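Local coordinates for protein O-methyltransferase, putative (Bacillus cereus, PDB 3DUW) that probably transfers methyl groups from S-adenosylmethionine to hydroxyl oxygens of its substrates, and is bound here to the spent cofactor S-adenosyl-L-homocysteine, at residues S72-A77 / E104-N109; K94-A99 / V112-G117; I139-D142 / A148-E151; A141-N146 / V168-E173. One frame throughout, in Å; residues are numbered along the deposited sequence.

Contact 1: residues S72-A77 / E104-N109; sequences STIWLA and ERANLN. With SAH (S-adenosyl-L-homocysteine), chain C.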
# COMPACT_ATOMS: atom_id res chain seq x y z
N SER A 72 -0.97 9.48 -13.56
CA SER A 72 -0.21 8.93 -12.43
C SER A 72 1.01 9.81 -12.16
O SER A 72 1.41 9.99 -11.01
CB SER A 72 0.27 7.51 -12.73
OG SER A 72 1.04 7.49 -13.93
N THR A 73 1.60 10.33 -13.23
CA THR A 73 2.79 11.17 -13.13
C THR A 73 2.54 12.37 -12.23
O THR A 73 3.40 12.74 -11.42
CB THR A 73 3.21 11.67 -14.51
OG1 THR A 73 2.96 10.65 -15.49
CG2 THR A 73 4.69 12.02 -14.52
N ILE A 74 1.38 12.99 -12.38
CA ILE A 74 1.03 14.15 -11.57
C ILE A 74 0.88 13.76 -10.10
O ILE A 74 1.37 14.47 -9.21
CB ILE A 74 -0.27 14.80 -12.11
CG1 ILE A 74 0.03 15.47 -13.45
CG2 ILE A 74 -0.82 15.80 -11.11
CD1 ILE A 74 -1.20 15.86 -14.24
N TRP A 75 0.24 12.63 -9.83
CA TRP A 75 0.10 12.17 -8.45
C TRP A 75 1.47 11.94 -7.84
O TRP A 75 1.73 12.32 -6.70
CB TRP A 75 -0.70 10.86 -8.39
CG TRP A 75 -2.19 11.02 -8.49
CD1 TRP A 75 -2.97 10.71 -9.57
CD2 TRP A 75 -3.08 11.47 -7.46
NE1 TRP A 75 -4.30 10.94 -9.27
CE2 TRP A 75 -4.40 11.40 -7.99
CE3 TRP A 75 -2.91 11.93 -6.15
CZ2 TRP A 75 -5.52 11.77 -7.24
CZ3 TRP A 75 -4.03 12.29 -5.41
CH2 TRP A 75 -5.32 12.21 -5.96
N LEU A 76 2.36 11.30 -8.60
CA LEU A 76 3.71 11.02 -8.13
C LEU A 76 4.50 12.30 -7.88
O LEU A 76 5.12 12.47 -6.83
CB LEU A 76 4.46 10.15 -9.15
CG LEU A 76 3.98 8.70 -9.29
CD1 LEU A 76 4.59 8.08 -10.54
CD2 LEU A 76 4.38 7.91 -8.06
N ALA A 77 4.46 13.21 -8.85
CA ALA A 77 5.18 14.47 -8.73
C ALA A 77 4.70 15.29 -7.54
O ALA A 77 5.49 15.97 -6.88
CB ALA A 77 5.04 15.27 -10.01
N GLU A 104 2.14 20.24 -17.72
CA GLU A 104 2.35 21.68 -17.76
C GLU A 104 1.15 22.41 -17.17
O GLU A 104 1.31 23.38 -16.42
CB GLU A 104 2.58 22.15 -19.20
CG GLU A 104 2.70 23.66 -19.35
CD GLU A 104 3.86 24.24 -18.57
OE1 GLU A 104 5.01 23.85 -18.84
OE2 GLU A 104 3.61 25.08 -17.68
N ARG A 105 -0.06 21.95 -17.50
CA ARG A 105 -1.27 22.58 -17.00
C ARG A 105 -1.34 22.42 -15.48
O ARG A 105 -1.97 23.23 -14.79
CB ARG A 105 -2.51 21.98 -17.66
CG ARG A 105 -3.67 22.97 -17.80
CD ARG A 105 -4.86 22.41 -18.56
NE ARG A 105 -4.48 21.74 -19.80
CZ ARG A 105 -4.32 20.43 -19.92
NH1 ARG A 105 -4.53 19.64 -18.87
NH2 ARG A 105 -3.94 19.89 -21.07
N ALA A 106 -0.70 21.37 -14.97
CA ALA A 106 -0.68 21.11 -13.53
C ALA A 106 0.50 21.83 -12.88
O ALA A 106 0.74 21.68 -11.68
CB ALA A 106 -0.58 19.60 -13.28
N ASN A 107 1.22 22.62 -13.67
CA ASN A 107 2.37 23.38 -13.20
C ASN A 107 3.44 22.51 -12.56
O ASN A 107 3.95 22.83 -11.48
CB ASN A 107 1.92 24.46 -12.20
CG ASN A 107 1.02 25.50 -12.84
OD1 ASN A 107 1.37 26.11 -13.85
ND2 ASN A 107 -0.14 25.71 -12.24
N LEU A 108 3.80 21.42 -13.23
CA LEU A 108 4.80 20.49 -12.72
C LEU A 108 5.91 20.20 -13.71
O LEU A 108 6.76 19.33 -13.47
CB LEU A 108 4.13 19.18 -12.30
CG LEU A 108 3.21 19.27 -11.08
CD1 LEU A 108 2.32 18.04 -11.02
CD2 LEU A 108 4.04 19.41 -9.81
N ASN A 109 5.93 20.91 -14.83
CA ASN A 109 6.95 20.69 -15.84
C ASN A 109 8.36 20.91 -15.29
O ASN A 109 9.34 20.39 -15.83
CB ASN A 109 6.72 21.60 -17.05
CG ASN A 109 6.48 23.03 -16.64
OD1 ASN A 109 5.45 23.36 -16.06
ND2 ASN A 109 7.44 23.90 -16.94
N SAH C . 0.65 4.91 -15.50
CA SAH C . -0.18 5.81 -16.38
CB SAH C . -0.78 5.03 -17.50
CG SAH C . 0.16 4.34 -18.47
SD SAH C . -0.82 3.21 -19.55
C SAH C . -1.35 6.38 -15.52
O SAH C . -1.47 6.00 -14.35
OXT SAH C . -2.12 7.24 -16.08
C5' SAH C . 0.49 2.31 -20.28
C4' SAH C . 1.40 3.25 -21.20
O4' SAH C . 2.38 2.32 -21.66
C3' SAH C . 0.77 3.77 -22.49
O3' SAH C . 0.79 5.20 -22.55
C2' SAH C . 1.63 3.06 -23.61
O2' SAH C . 1.72 3.83 -24.80
C1' SAH C . 2.95 2.85 -22.90
N9 SAH C . 3.79 1.94 -23.42
C8 SAH C . 3.58 0.71 -24.02
N7 SAH C . 4.66 0.10 -24.41
C5 SAH C . 5.71 0.98 -24.04
C6 SAH C . 7.14 0.86 -24.21
N6 SAH C . 7.75 -0.18 -24.78
N1 SAH C . 7.86 1.93 -23.72
C2 SAH C . 7.29 3.02 -23.13
N3 SAH C . 5.93 3.16 -22.96
C4 SAH C . 5.20 2.11 -23.44
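Leu-108 packs on Ile-74 and Ala-77, and Ala-106 on Ile-74, where two helical elements of the Rossmann-like methyltransferase fold meet: helix 71-77 and the turn that ends helix 93-105. That turn is a Schellman motif, with Asn-107 at positive phi, and it brings the chain round so that Leu-108 can reach inward. The tight part is wholly aliphatic. The CD1 branch of Leu-108 enters the groove between Ile-74 and Ala-77, lying 3.9 Å from Ile-74 CG2 and 4.0 Å from Ala-77 CB, while the Ile-74 and Leu-108 side chains cross at about a right angle. Ile-74 works with both branches: chi1 of -70° sets CG1 beside the backbone N and leaves CG2 anti to it, facing Leu-108, whereas CD1 runs outward to Ala-106 CB at 3.9 Å. Leu-25 and Val-28 of helix 23-34 also pack on Ile-74. The outer side is looser, for Ala-106 is partly exposed, and Glu-104 and Asn-107 are exposed and take no part in the packing. At the inner start of helix 71-77 the character changes from apolar to polar. Ser-72 OG is held by Glu-64 and in turn accepts a hydrogen bond from the amino N of S-adenosyl-L-homocysteine, 3.0 Å from that Ser-72 OG.

Contact 2: residues K94-A99 / V112-G117; sequences KHADIA and VEVRTG. With SAH (S-adenosyl-L-homocysteine), chain C.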
# COMPACT_ATOMS: atom_id res chain seq x y z
N LYS A 94 2.30 10.77 -29.45
CA LYS A 94 1.04 11.44 -29.14
C LYS A 94 0.80 11.42 -27.63
O LYS A 94 0.52 12.45 -27.03
CB LYS A 94 -0.13 10.77 -29.86
CG LYS A 94 -1.49 11.33 -29.46
CD LYS A 94 -2.61 10.70 -30.25
CE LYS A 94 -3.96 11.15 -29.72
NZ LYS A 94 -5.09 10.52 -30.47
N HIS A 95 0.90 10.25 -27.01
CA HIS A 95 0.69 10.17 -25.57
C HIS A 95 1.65 11.10 -24.84
O HIS A 95 1.25 11.85 -23.95
CB HIS A 95 0.91 8.75 -25.04
CG HIS A 95 -0.12 7.76 -25.48
ND1 HIS A 95 -0.19 6.49 -24.96
CD2 HIS A 95 -1.10 7.84 -26.41
CE1 HIS A 95 -1.17 5.83 -25.54
NE2 HIS A 95 -1.74 6.63 -26.43
N ALA A 96 2.92 11.03 -25.21
CA ALA A 96 3.95 11.84 -24.57
C ALA A 96 3.65 13.33 -24.62
O ALA A 96 3.80 14.03 -23.62
CB ALA A 96 5.31 11.55 -25.18
N ASP A 97 3.24 13.83 -25.78
CA ASP A 97 2.94 15.25 -25.89
C ASP A 97 1.70 15.65 -25.11
O ASP A 97 1.64 16.75 -24.56
CB ASP A 97 2.80 15.68 -27.35
CG ASP A 97 4.14 15.97 -27.98
OD1 ASP A 97 5.06 16.40 -27.24
OD2 ASP A 97 4.28 15.78 -29.21
N ILE A 98 0.72 14.76 -25.05
CA ILE A 98 -0.49 15.04 -24.28
C ILE A 98 -0.09 15.06 -22.81
O ILE A 98 -0.52 15.93 -22.06
CB ILE A 98 -1.58 13.98 -24.54
CG1 ILE A 98 -2.12 14.15 -25.97
CG2 ILE A 98 -2.72 14.11 -23.52
CD1 ILE A 98 -3.11 13.10 -26.39
N ALA A 99 0.77 14.13 -22.40
CA ALA A 99 1.24 14.07 -21.02
C ALA A 99 1.98 15.35 -20.66
O ALA A 99 1.73 15.94 -19.61
CB ALA A 99 2.14 12.85 -20.82
N VAL A 112 9.04 17.42 -13.73
CA VAL A 112 8.89 16.23 -14.56
C VAL A 112 9.50 16.29 -15.95
O VAL A 112 9.36 17.29 -16.66
CB VAL A 112 7.40 15.88 -14.73
CG1 VAL A 112 7.26 14.56 -15.47
CG2 VAL A 112 6.71 15.82 -13.38
N GLU A 113 10.16 15.20 -16.32
CA GLU A 113 10.76 15.05 -17.63
C GLU A 113 10.09 13.86 -18.30
O GLU A 113 10.13 12.75 -17.76
CB GLU A 113 12.27 14.79 -17.52
CG GLU A 113 12.91 14.34 -18.83
CD GLU A 113 14.41 14.19 -18.73
OE1 GLU A 113 14.89 13.50 -17.81
OE2 GLU A 113 15.12 14.76 -19.59
N VAL A 114 9.46 14.09 -19.44
CA VAL A 114 8.82 13.03 -20.19
C VAL A 114 9.75 12.68 -21.35
O VAL A 114 10.05 13.55 -22.18
CB VAL A 114 7.45 13.47 -20.78
CG1 VAL A 114 6.84 12.34 -21.58
CG2 VAL A 114 6.51 13.89 -19.66
N ARG A 115 10.21 11.44 -21.40
CA ARG A 115 11.10 11.02 -22.48
C ARG A 115 10.36 10.10 -23.44
O ARG A 115 9.85 9.05 -23.05
CB ARG A 115 12.34 10.30 -21.92
CG ARG A 115 13.35 9.93 -23.00
CD ARG A 115 14.66 9.38 -22.45
NE ARG A 115 15.33 10.33 -21.56
CZ ARG A 115 16.64 10.54 -21.55
NH1 ARG A 115 17.44 9.89 -22.39
NH2 ARG A 115 17.16 11.41 -20.70
N THR A 116 10.31 10.51 -24.70
CA THR A 116 9.62 9.73 -25.73
C THR A 116 10.50 8.63 -26.30
O THR A 116 11.67 8.85 -26.58
CB THR A 116 9.16 10.63 -26.89
OG1 THR A 116 8.32 11.68 -26.38
CG2 THR A 116 8.39 9.82 -27.92
N GLY A 117 9.91 7.46 -26.47
CA GLY A 117 10.64 6.33 -27.03
C GLY A 117 10.35 5.04 -26.31
O GLY A 117 9.70 5.03 -25.26
N SAH C . 0.65 4.91 -15.50
CA SAH C . -0.18 5.81 -16.38
CB SAH C . -0.78 5.03 -17.50
CG SAH C . 0.16 4.34 -18.47
SD SAH C . -0.82 3.21 -19.55
C SAH C . -1.35 6.38 -15.52
O SAH C . -1.47 6.00 -14.35
OXT SAH C . -2.12 7.24 -16.08
C5' SAH C . 0.49 2.31 -20.28
C4' SAH C . 1.40 3.25 -21.20
O4' SAH C . 2.38 2.32 -21.66
C3' SAH C . 0.77 3.77 -22.49
O3' SAH C . 0.79 5.20 -22.55
C2' SAH C . 1.63 3.06 -23.61
O2' SAH C . 1.72 3.83 -24.80
C1' SAH C . 2.95 2.85 -22.90
N9 SAH C . 3.79 1.94 -23.42
C8 SAH C . 3.58 0.71 -24.02
N7 SAH C . 4.66 0.10 -24.41
C5 SAH C . 5.71 0.98 -24.04
C6 SAH C . 7.14 0.86 -24.21
N6 SAH C . 7.75 -0.18 -24.78
N1 SAH C . 7.86 1.93 -23.72
C2 SAH C . 7.29 3.02 -23.13
N3 SAH C . 5.93 3.16 -22.96
C4 SAH C . 5.20 2.11 -23.44
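Ala-96, the residue most covered here, presses its single methyl group between Val-114 and Thr-116, two residues of strand 112-116 that face the helix. Its CB stands 4.0 Å from Val-114 CG1 but a close 3.2 Å from Thr-116 OG1, so the side chain could hardly sit nearer the strand. Val-114 supplies the second largest share: CG1 lies anti to the backbone N (chi1 178°), which carries it over towards Ala-96, where it also comes within 4.0 Å of the backbone atom Ala-96 O. Thr-116 meets the same methyl with its hydroxyl oxygen, whose polar needs are met by Arg-100, one turn further along the helix; the guanidinium NH2 of Arg-100 also bonds to the carbonyl of Val-114. Helix 93-105 and strand 112-116 are the last two elements of a beta-alpha-beta crossover that begins with strand 85-90, and Ala-96 touches Glu-90 at the end of that first strand. With only a methyl group on the helix side, the CA atoms of Ala-96 and Thr-116 come to 6.2 Å. One residue before Ala-96, His-95 turns to the cofactor: its ND1 donates to the ribose O3' of S-adenosyl-L-homocysteine, 2.9 Å from His-95 ND1 with an N-H...O angle of 154°. The hydroxyl is met at the edge of the imidazole, with the sugar C3' in the ring plane, and Glu-90 also bonds to the cofactor through OE2.

Contact 3: residues I139-D142 / A148-E151; sequences IDAD and AYFE. With SAH (S-adenosyl-L-homocysteine), chain C.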
# COMPACT_ATOMS: atom_id res chain seq x y z
N ILE A 139 6.37 0.85 -12.36
CA ILE A 139 6.34 0.11 -13.61
C ILE A 139 4.89 -0.04 -14.03
O ILE A 139 4.13 -0.80 -13.42
CB ILE A 139 7.00 -1.27 -13.44
CG1 ILE A 139 8.42 -1.09 -12.89
CG2 ILE A 139 7.04 -2.00 -14.78
CD1 ILE A 139 9.16 -2.39 -12.61
N ASP A 140 4.51 0.68 -15.09
CA ASP A 140 3.13 0.68 -15.55
C ASP A 140 3.01 0.90 -17.06
O ASP A 140 2.24 1.75 -17.51
CB ASP A 140 2.36 1.77 -14.79
CG ASP A 140 0.87 1.67 -14.95
OD1 ASP A 140 0.35 0.55 -15.12
OD2 ASP A 140 0.19 2.72 -14.89
N ALA A 141 3.76 0.12 -17.83
CA ALA A 141 3.73 0.23 -19.28
C ALA A 141 3.21 -1.06 -19.90
O ALA A 141 2.12 -1.53 -19.55
CB ALA A 141 5.13 0.56 -19.80
N ASP A 142 3.97 -1.63 -20.84
CA ASP A 142 3.58 -2.88 -21.47
C ASP A 142 4.07 -3.98 -20.54
O ASP A 142 5.27 -4.20 -20.40
CB ASP A 142 4.19 -3.01 -22.88
CG ASP A 142 5.68 -2.76 -22.90
OD1 ASP A 142 6.17 -1.84 -22.21
OD2 ASP A 142 6.38 -3.49 -23.64
N ALA A 148 12.18 -7.34 -18.07
CA ALA A 148 13.26 -6.45 -18.45
C ALA A 148 13.22 -5.15 -17.66
O ALA A 148 14.26 -4.63 -17.24
CB ALA A 148 13.20 -6.16 -19.95
N TYR A 149 12.02 -4.61 -17.44
CA TYR A 149 11.91 -3.36 -16.69
C TYR A 149 12.34 -3.57 -15.24
O TYR A 149 12.92 -2.67 -14.63
CB TYR A 149 10.48 -2.81 -16.75
CG TYR A 149 10.01 -2.46 -18.15
CD1 TYR A 149 10.91 -1.98 -19.10
CD2 TYR A 149 8.68 -2.60 -18.52
CE1 TYR A 149 10.50 -1.65 -20.39
CE2 TYR A 149 8.25 -2.28 -19.80
CZ TYR A 149 9.16 -1.81 -20.73
OH TYR A 149 8.76 -1.51 -22.01
N PHE A 150 12.05 -4.75 -14.69
CA PHE A 150 12.44 -5.04 -13.31
C PHE A 150 13.97 -5.07 -13.22
O PHE A 150 14.55 -4.52 -12.29
CB PHE A 150 11.87 -6.39 -12.86
CG PHE A 150 12.38 -6.85 -11.53
CD1 PHE A 150 12.24 -6.05 -10.39
CD2 PHE A 150 13.03 -8.07 -11.40
CE1 PHE A 150 12.74 -6.46 -9.16
CE2 PHE A 150 13.53 -8.50 -10.17
CZ PHE A 150 13.39 -7.69 -9.05
N GLU A 151 14.62 -5.71 -14.19
CA GLU A 151 16.07 -5.77 -14.18
C GLU A 151 16.67 -4.37 -14.29
O GLU A 151 17.66 -4.06 -13.63
CB GLU A 151 16.57 -6.66 -15.32
CG GLU A 151 16.28 -8.14 -15.10
CD GLU A 151 16.93 -8.69 -13.84
OE1 GLU A 151 18.15 -8.48 -13.67
OE2 GLU A 151 16.24 -9.33 -13.02
N SAH C . 0.65 4.91 -15.50
CA SAH C . -0.18 5.81 -16.38
CB SAH C . -0.78 5.03 -17.50
CG SAH C . 0.16 4.34 -18.47
SD SAH C . -0.82 3.21 -19.55
C SAH C . -1.35 6.38 -15.52
O SAH C . -1.47 6.00 -14.35
OXT SAH C . -2.12 7.24 -16.08
C5' SAH C . 0.49 2.31 -20.28
C4' SAH C . 1.40 3.25 -21.20
O4' SAH C . 2.38 2.32 -21.66
C3' SAH C . 0.77 3.77 -22.49
O3' SAH C . 0.79 5.20 -22.55
C2' SAH C . 1.63 3.06 -23.61
O2' SAH C . 1.72 3.83 -24.80
C1' SAH C . 2.95 2.85 -22.90
N9 SAH C . 3.79 1.94 -23.42
C8 SAH C . 3.58 0.71 -24.02
N7 SAH C . 4.66 0.10 -24.41
C5 SAH C . 5.71 0.98 -24.04
C6 SAH C . 7.14 0.86 -24.21
N6 SAH C . 7.75 -0.18 -24.78
N1 SAH C . 7.86 1.93 -23.72
C2 SAH C . 7.29 3.02 -23.13
N3 SAH C . 5.93 3.16 -22.96
C4 SAH C . 5.20 2.11 -23.44
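Tyr-149 donates its phenolic hydrogen to Asp-142, with OH and OD1 2.6 Å apart, and this short bond joins helix 146-155 to the loop after strand 136-139. OD1 offers its syn lone pair and lies in the plane of the tyrosine ring, at its edge, while the carboxylate itself is turned 67° from that plane. Both partners lie close to the adenine: Tyr-149 OH is 3.2 Å from N6 of S-adenosyl-L-homocysteine, and Asp-142 OD1 approaches N7 to 3.3 Å. With CG of Asp-142 wedged between its own backbone N and carbonyl carbon (chi1 51°), OD1 is placed for the tyrosine hydroxyl while the carboxylate lies beside the base. The next layer is apolar. Ala-141 CB touches Tyr-149 CE2 at 4.2 Å, and Ile-139 CG2 rests 4.0 Å from Tyr-149 CB, near the root of the ring. Further out, Ala-119, Leu-120 and Leu-123 of helix 119-128 pack against the tyrosine, as does Ile-65, while Ile-139 is tied by backbone bonds to the neighbouring strand through Ile-164 and Asp-166. Such a pairing of a loop at a strand's carboxyl end with the following helix forms part of the adenine end of the cofactor pocket in this Rossmann-like methyltransferase.

Contact 4: residues A141-N146 / V168-E173; sequences ADKQNN and VVREGE. With SAH (S-adenosyl-L-homocysteine), chain C.
Lys-143 NZ is the gripped atom, and the same side chain touches Arg-170 across the contact, which joins the loops after parallel strands 136-139 and 162-166 of the Rossmann-like sheet; the first loop also carries Ala-141 and Asp-142 of the cofactor pocket. The ammonium group donates to Ala-141 O at 2.9 Å, forms a salt bridge with Asp-140, makes a weak bond to Asn-167 OD1, and also donates to a water 2.9 Å from Lys-143 NZ; these partners share its hydrogens. The bond to the carbonyl is bent, with a C=O...N angle of 137° and NZ tilted 26° from the carbonyl plane. Bends at chi2 and chi4 fold the lysine back over its own loop, bringing NZ to a carbonyl two residues earlier. Nearer the backbone, CG lies 3.5 Å from Arg-170 NH1, the two chains meeting obliquely. NH1 also bonds to Asn-167 O and, in the guanidinium plane, to the same water, 3.1 Å from Arg-170 NH1. Asn-146 and Val-168 approach more loosely, both resting on Ile-187. Since the water accepts from both cationic groups, with Lys-143 NZ and Arg-170 NH1 5.0 Å apart, it probably eases the closeness of like charges, helped by Asp-140.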
# COMPACT_ATOMS: atom_id res chain seq x y z
N ALA A 141 3.76 0.12 -17.83
CA ALA A 141 3.73 0.23 -19.28
C ALA A 141 3.21 -1.06 -19.90
O ALA A 141 2.12 -1.53 -19.55
CB ALA A 141 5.13 0.56 -19.80
N ASP A 142 3.97 -1.63 -20.84
CA ASP A 142 3.58 -2.88 -21.47
C ASP A 142 4.07 -3.98 -20.54
O ASP A 142 5.27 -4.20 -20.40
CB ASP A 142 4.19 -3.01 -22.88
CG ASP A 142 5.68 -2.76 -22.90
OD1 ASP A 142 6.17 -1.84 -22.21
OD2 ASP A 142 6.38 -3.49 -23.64
N LYS A 143 3.12 -4.64 -19.88
CA LYS A 143 3.46 -5.67 -18.91
C LYS A 143 4.23 -6.86 -19.45
O LYS A 143 4.89 -7.57 -18.69
CB LYS A 143 2.19 -6.11 -18.17
CG LYS A 143 1.36 -4.93 -17.62
CD LYS A 143 2.22 -3.91 -16.88
CE LYS A 143 1.39 -2.82 -16.19
NZ LYS A 143 0.68 -1.85 -17.09
N GLN A 144 4.18 -7.09 -20.76
CA GLN A 144 4.94 -8.21 -21.31
C GLN A 144 6.43 -7.97 -21.09
O GLN A 144 7.22 -8.92 -21.08
CB GLN A 144 4.65 -8.43 -22.81
CG GLN A 144 4.50 -7.19 -23.65
CD GLN A 144 3.07 -6.70 -23.69
OE1 GLN A 144 2.59 -6.07 -22.75
NE2 GLN A 144 2.37 -6.99 -24.79
N ASN A 145 6.82 -6.72 -20.89
CA ASN A 145 8.23 -6.38 -20.68
C ASN A 145 8.62 -6.16 -19.22
O ASN A 145 9.72 -5.69 -18.94
CB ASN A 145 8.60 -5.14 -21.50
CG ASN A 145 9.20 -5.49 -22.84
OD1 ASN A 145 8.97 -4.80 -23.84
ND2 ASN A 145 10.00 -6.55 -22.88
N ASN A 146 7.73 -6.50 -18.30
CA ASN A 146 8.04 -6.33 -16.89
C ASN A 146 9.34 -7.00 -16.45
O ASN A 146 10.06 -6.47 -15.61
CB ASN A 146 6.88 -6.80 -16.02
CG ASN A 146 5.92 -5.68 -15.69
OD1 ASN A 146 5.67 -4.80 -16.51
ND2 ASN A 146 5.37 -5.70 -14.48
N VAL A 168 -0.82 -6.45 -11.85
CA VAL A 168 -0.17 -7.75 -11.79
C VAL A 168 -1.06 -8.90 -11.31
O VAL A 168 -0.55 -9.93 -10.88
CB VAL A 168 1.11 -7.68 -10.94
CG1 VAL A 168 2.11 -6.72 -11.59
CG2 VAL A 168 0.78 -7.22 -9.53
N VAL A 169 -2.38 -8.71 -11.38
CA VAL A 169 -3.33 -9.76 -10.99
C VAL A 169 -4.24 -10.04 -12.19
O VAL A 169 -4.56 -11.19 -12.48
CB VAL A 169 -4.14 -9.35 -9.75
CG1 VAL A 169 -5.32 -10.29 -9.54
CG2 VAL A 169 -3.24 -9.38 -8.52
N ARG A 170 -4.63 -8.97 -12.87
CA ARG A 170 -5.42 -9.04 -14.09
C ARG A 170 -6.62 -9.99 -14.06
O ARG A 170 -6.65 -11.00 -14.78
CB ARG A 170 -4.48 -9.38 -15.25
CG ARG A 170 -3.13 -8.67 -15.14
CD ARG A 170 -2.25 -8.88 -16.37
NE ARG A 170 -2.78 -8.19 -17.54
CZ ARG A 170 -2.59 -6.90 -17.81
NH1 ARG A 170 -1.88 -6.12 -17.00
NH2 ARG A 170 -3.14 -6.37 -18.90
N GLU A 171 -7.59 -9.64 -13.23
CA GLU A 171 -8.82 -10.41 -13.07
C GLU A 171 -8.59 -11.86 -12.64
O GLU A 171 -9.42 -12.73 -12.87
CB GLU A 171 -9.65 -10.35 -14.36
CG GLU A 171 -9.95 -8.92 -14.79
CD GLU A 171 -10.99 -8.84 -15.89
OE1 GLU A 171 -10.86 -9.56 -16.90
OE2 GLU A 171 -11.94 -8.03 -15.74
N GLY A 172 -7.45 -12.09 -11.99
CA GLY A 172 -7.12 -13.42 -11.50
C GLY A 172 -6.41 -14.32 -12.49
O GLY A 172 -6.04 -15.45 -12.14
N GLU A 173 -6.20 -13.85 -13.71
CA GLU A 173 -5.54 -14.65 -14.73
C GLU A 173 -4.07 -14.91 -14.45
O GLU A 173 -3.46 -15.80 -15.05
CB GLU A 173 -5.70 -13.97 -16.10
CG GLU A 173 -7.12 -14.02 -16.64
CD GLU A 173 -7.26 -13.24 -17.93
OE1 GLU A 173 -6.40 -13.40 -18.82
OE2 GLU A 173 -8.26 -12.49 -18.07
N SAH C . 0.65 4.91 -15.50
CA SAH C . -0.18 5.81 -16.38
CB SAH C . -0.78 5.03 -17.50
CG SAH C . 0.16 4.34 -18.47
SD SAH C . -0.82 3.21 -19.55
C SAH C . -1.35 6.38 -15.52
O SAH C . -1.47 6.00 -14.35
OXT SAH C . -2.12 7.24 -16.08
C5' SAH C . 0.49 2.31 -20.28
C4' SAH C . 1.40 3.25 -21.20
O4' SAH C . 2.38 2.32 -21.66
C3' SAH C . 0.77 3.77 -22.49
O3' SAH C . 0.79 5.20 -22.55
C2' SAH C . 1.63 3.06 -23.61
O2' SAH C . 1.72 3.83 -24.80
C1' SAH C . 2.95 2.85 -22.90
N9 SAH C . 3.79 1.94 -23.42
C8 SAH C . 3.58 0.71 -24.02
N7 SAH C . 4.66 0.10 -24.41
C5 SAH C . 5.71 0.98 -24.04
C6 SAH C . 7.14 0.86 -24.21
N6 SAH C . 7.75 -0.18 -24.78
N1 SAH C . 7.86 1.93 -23.72
C2 SAH C . 7.29 3.02 -23.13
N3 SAH C . 5.93 3.16 -22.96
C4 SAH C . 5.20 2.11 -23.44
O HOH W 1 -1.76 -3.15 -17.97

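How the contacts relate
All four contacts have at least one residue touching S-adenosyl-L-homocysteine, in one Rossmann-like sheet-and-helix domain. Contacts 1 and 2 interlock along the chain, their segments alternating, and share helix 93-105; their centres are about 12 Å apart, and Val-112 packs on Thr-73 and Ala-77 to join them. Contacts 3 and 4 follow in series, leave from the same loop after strand 136-139, share Ala-141 and Asp-142, and lie about 10 Å apart between centres. Contacts 1 and 4, on opposite sides of the chain's centre, are about 25 Å apart, centre to centre. The cofactor thus bridges strands 85-90 and 112-116, on one side of strand 61-65, and strands 136-139 and 162-166 on the other.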